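Local structure of substrate binding periplasmic protein (Ralstonia solanacearum, 3LOP) at residues V50-E55 against V62-D67. The protein binds leucine between its two lobes and probably serves as the periplasmic receptor of a transport system. Residues are numbered along the deposited sequence; the frame is centred on the assembly and turned at random.
Sequences VARDDE and VRNVRD
Asn64 reaches from helix 58-71 to the end of strand 47-53, where its ND2 donates a hydrogen bond to Asp53 O. This is the beta-alpha turn of a Rossmann-like lobe in a periplasmic binding protein: the edge strand of the parallel sheet runs out, the chain turns, and the helix comes back, segment 62-67 running at 155° to strand segment 50-53 with their axes 9.2 Å apart at closest approach. Asn64 ND2 to Asp53 O is 3.0 Å, fairly straight at 161°. Asp53 O lies in the amide plane, yet ND2 sits above the carbonyl plane of Asp53 rather than on a lone pair. Ser11 OG also bonds ND2, and Gln60 NE2 reaches OD1, so neighbours at both ends of the amide fix its rotation.

Arg52 lays its aliphatic part against that amide, CG 3.5 Å from Asn64 ND2 and CD 3.4 Å from Asn64 OD1. Its CG lies anti to the backbone N (chi1 -168°), the chain bends at chi3, and the guanidinium stands nearly perpendicular to the amide. Asp67 CB comes to the edge of this group, but the charges stop short of a salt bridge, with Arg52 NH1 4.4 Å from Asp67 OD2.

At the strand end, Asp53 OD1 accepts from Glu55 N in an Asx turn and from Leu14 N, while OD2 is hydrogen-bonded to Ser15 OG. The bound leucine lies about 10 Å from the Asp54 side chain. A single water joins three side chains, accepting from Arg52 NH1 and donating to Asn64 OD1 and, at 2.8 Å from the water oxygen, to Asp67 OD2.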
loop_
_atom_site.group_PDB
_atom_site.type_symbol
_atom_site.label_atom_id
_atom_site.label_comp_id
_atom_site.label_asym_id
_atom_site.label_seq_id
_atom_site.Cartn_x
_atom_site.Cartn_y
_atom_site.Cartn_z
ATOM N N VAL A 50 9.248 -6.526 15.437
ATOM C CA VAL A 50 9.829 -7.777 14.973
ATOM C C VAL A 50 9.258 -8.043 13.586
ATOM O O VAL A 50 8.041 -8.046 13.397
ATOM C CB VAL A 50 9.461 -8.946 15.915
ATOM C CG1 VAL A 50 10.164 -10.220 15.469
ATOM C CG2 VAL A 50 9.847 -8.604 17.347
ATOM N N ALA A 51 10.133 -8.261 12.614
ATOM C CA ALA A 51 9.691 -8.514 11.250
ATOM C C ALA A 51 10.158 -9.875 10.759
ATOM O O ALA A 51 11.128 -10.430 11.273
ATOM C CB ALA A 51 10.219 -7.420 10.324
ATOM N N ARG A 52 9.450 -10.421 9.775
ATOM C CA ARG A 52 9.827 -11.707 9.207
ATOM C C ARG A 52 9.460 -11.744 7.735
ATOM O O ARG A 52 8.373 -11.330 7.329
ATOM C CB ARG A 52 9.154 -12.869 9.946
ATOM C CG ARG A 52 9.743 -14.237 9.586
ATOM C CD ARG A 52 9.354 -15.291 10.607
ATOM N NE ARG A 52 9.891 -14.957 11.922
ATOM C CZ ARG A 52 9.529 -15.553 13.051
ATOM N NH1 ARG A 52 8.628 -16.523 13.031
ATOM N NH2 ARG A 52 10.046 -15.156 14.206
ATOM N N ASP A 53 10.400 -12.238 6.944
ATOM C CA ASP A 53 10.250 -12.346 5.503
ATOM C C ASP A 53 9.270 -13.462 5.142
ATOM O O ASP A 53 9.404 -14.582 5.630
ATOM C CB ASP A 53 11.637 -12.638 4.913
ATOM C CG ASP A 53 11.665 -12.648 3.394
ATOM O OD1 ASP A 53 10.658 -12.302 2.742
ATOM O OD2 ASP A 53 12.732 -13.001 2.849
ATOM N N ASP A 54 8.269 -13.152 4.320
ATOM C CA ASP A 54 7.341 -14.185 3.877
ATOM C C ASP A 54 7.455 -14.410 2.371
ATOM O O ASP A 54 6.779 -15.276 1.822
ATOM C CB ASP A 54 5.878 -13.877 4.263
ATOM C CG ASP A 54 5.380 -12.535 3.754
ATOM O OD1 ASP A 54 5.917 -12.003 2.761
ATOM O OD2 ASP A 54 4.407 -12.025 4.353
ATOM N N GLU A 55 8.327 -13.641 1.716
ATOM C CA GLU A 55 8.548 -13.764 0.270
ATOM C C GLU A 55 7.234 -13.610 -0.494
ATOM O O GLU A 55 7.124 -14.010 -1.653
ATOM C CB GLU A 55 9.169 -15.135 -0.043
ATOM C CG GLU A 55 10.483 -15.416 0.682
ATOM C CD GLU A 55 11.002 -16.828 0.448
ATOM O OE1 GLU A 55 11.261 -17.185 -0.720
ATOM O OE2 GLU A 55 11.153 -17.582 1.435
ATOM N N VAL A 62 0.854 -16.712 6.548
ATOM C CA VAL A 62 0.043 -17.367 7.568
ATOM C C VAL A 62 0.928 -17.957 8.664
ATOM O O VAL A 62 0.699 -17.712 9.847
ATOM C CB VAL A 62 -0.826 -18.488 6.954
ATOM C CG1 VAL A 62 -1.450 -19.334 8.051
ATOM C CG2 VAL A 62 -1.918 -17.879 6.082
ATOM N N ARG A 63 1.942 -18.723 8.276
ATOM C CA ARG A 63 2.829 -19.327 9.263
ATOM C C ARG A 63 3.575 -18.275 10.078
ATOM O O ARG A 63 3.679 -18.389 11.301
ATOM C CB ARG A 63 3.832 -20.275 8.588
ATOM C CG ARG A 63 3.210 -21.574 8.084
ATOM C CD ARG A 63 4.273 -22.630 7.795
ATOM N NE ARG A 63 5.091 -22.308 6.631
ATOM C CZ ARG A 63 4.680 -22.421 5.372
ATOM N NH1 ARG A 63 3.455 -22.854 5.107
ATOM N NH2 ARG A 63 5.495 -22.100 4.374
ATOM N N ASN A 64 4.088 -17.251 9.403
ATOM C CA ASN A 64 4.819 -16.189 10.086
ATOM C C ASN A 64 3.983 -15.513 11.163
ATOM O O ASN A 64 4.420 -15.379 12.307
ATOM C CB ASN A 64 5.274 -15.120 9.090
ATOM C CG ASN A 64 6.504 -15.524 8.311
ATOM O OD1 ASN A 64 7.053 -16.613 8.492
ATOM N ND2 ASN A 64 6.949 -14.637 7.435
ATOM N N VAL A 65 2.778 -15.085 10.800
ATOM C CA VAL A 65 1.926 -14.402 11.760
ATOM C C VAL A 65 1.551 -15.285 12.944
ATOM O O VAL A 65 1.618 -14.847 14.088
ATOM C CB VAL A 65 0.655 -13.852 11.083
ATOM C CG1 VAL A 65 -0.267 -13.223 12.128
ATOM C CG2 VAL A 65 1.048 -12.802 10.045
ATOM N N ARG A 66 1.172 -16.530 12.678
ATOM C CA ARG A 66 0.812 -17.438 13.763
ATOM C C ARG A 66 2.011 -17.654 14.689
ATOM O O ARG A 66 1.878 -17.572 15.911
ATOM C CB ARG A 66 0.333 -18.781 13.209
ATOM C CG ARG A 66 0.049 -19.811 14.290
ATOM C CD ARG A 66 -0.689 -21.024 13.750
ATOM N NE ARG A 66 -2.100 -20.737 13.506
ATOM C CZ ARG A 66 -2.696 -20.852 12.324
ATOM N NH1 ARG A 66 -2.002 -21.250 11.266
ATOM N NH2 ARG A 66 -3.987 -20.576 12.203
ATOM N N ASP A 67 3.177 -17.926 14.108
ATOM C CA ASP A 67 4.382 -18.139 14.906
ATOM C C ASP A 67 4.750 -16.910 15.734
ATOM O O ASP A 67 4.993 -17.016 16.939
ATOM C CB ASP A 67 5.579 -18.496 14.011
ATOM C CG ASP A 67 5.442 -19.844 13.343
ATOM O OD1 ASP A 67 4.757 -20.732 13.893
ATOM O OD2 ASP A 67 6.042 -20.031 12.253
HETATM O O HOH W 1 7.647 -18.250 10.790
#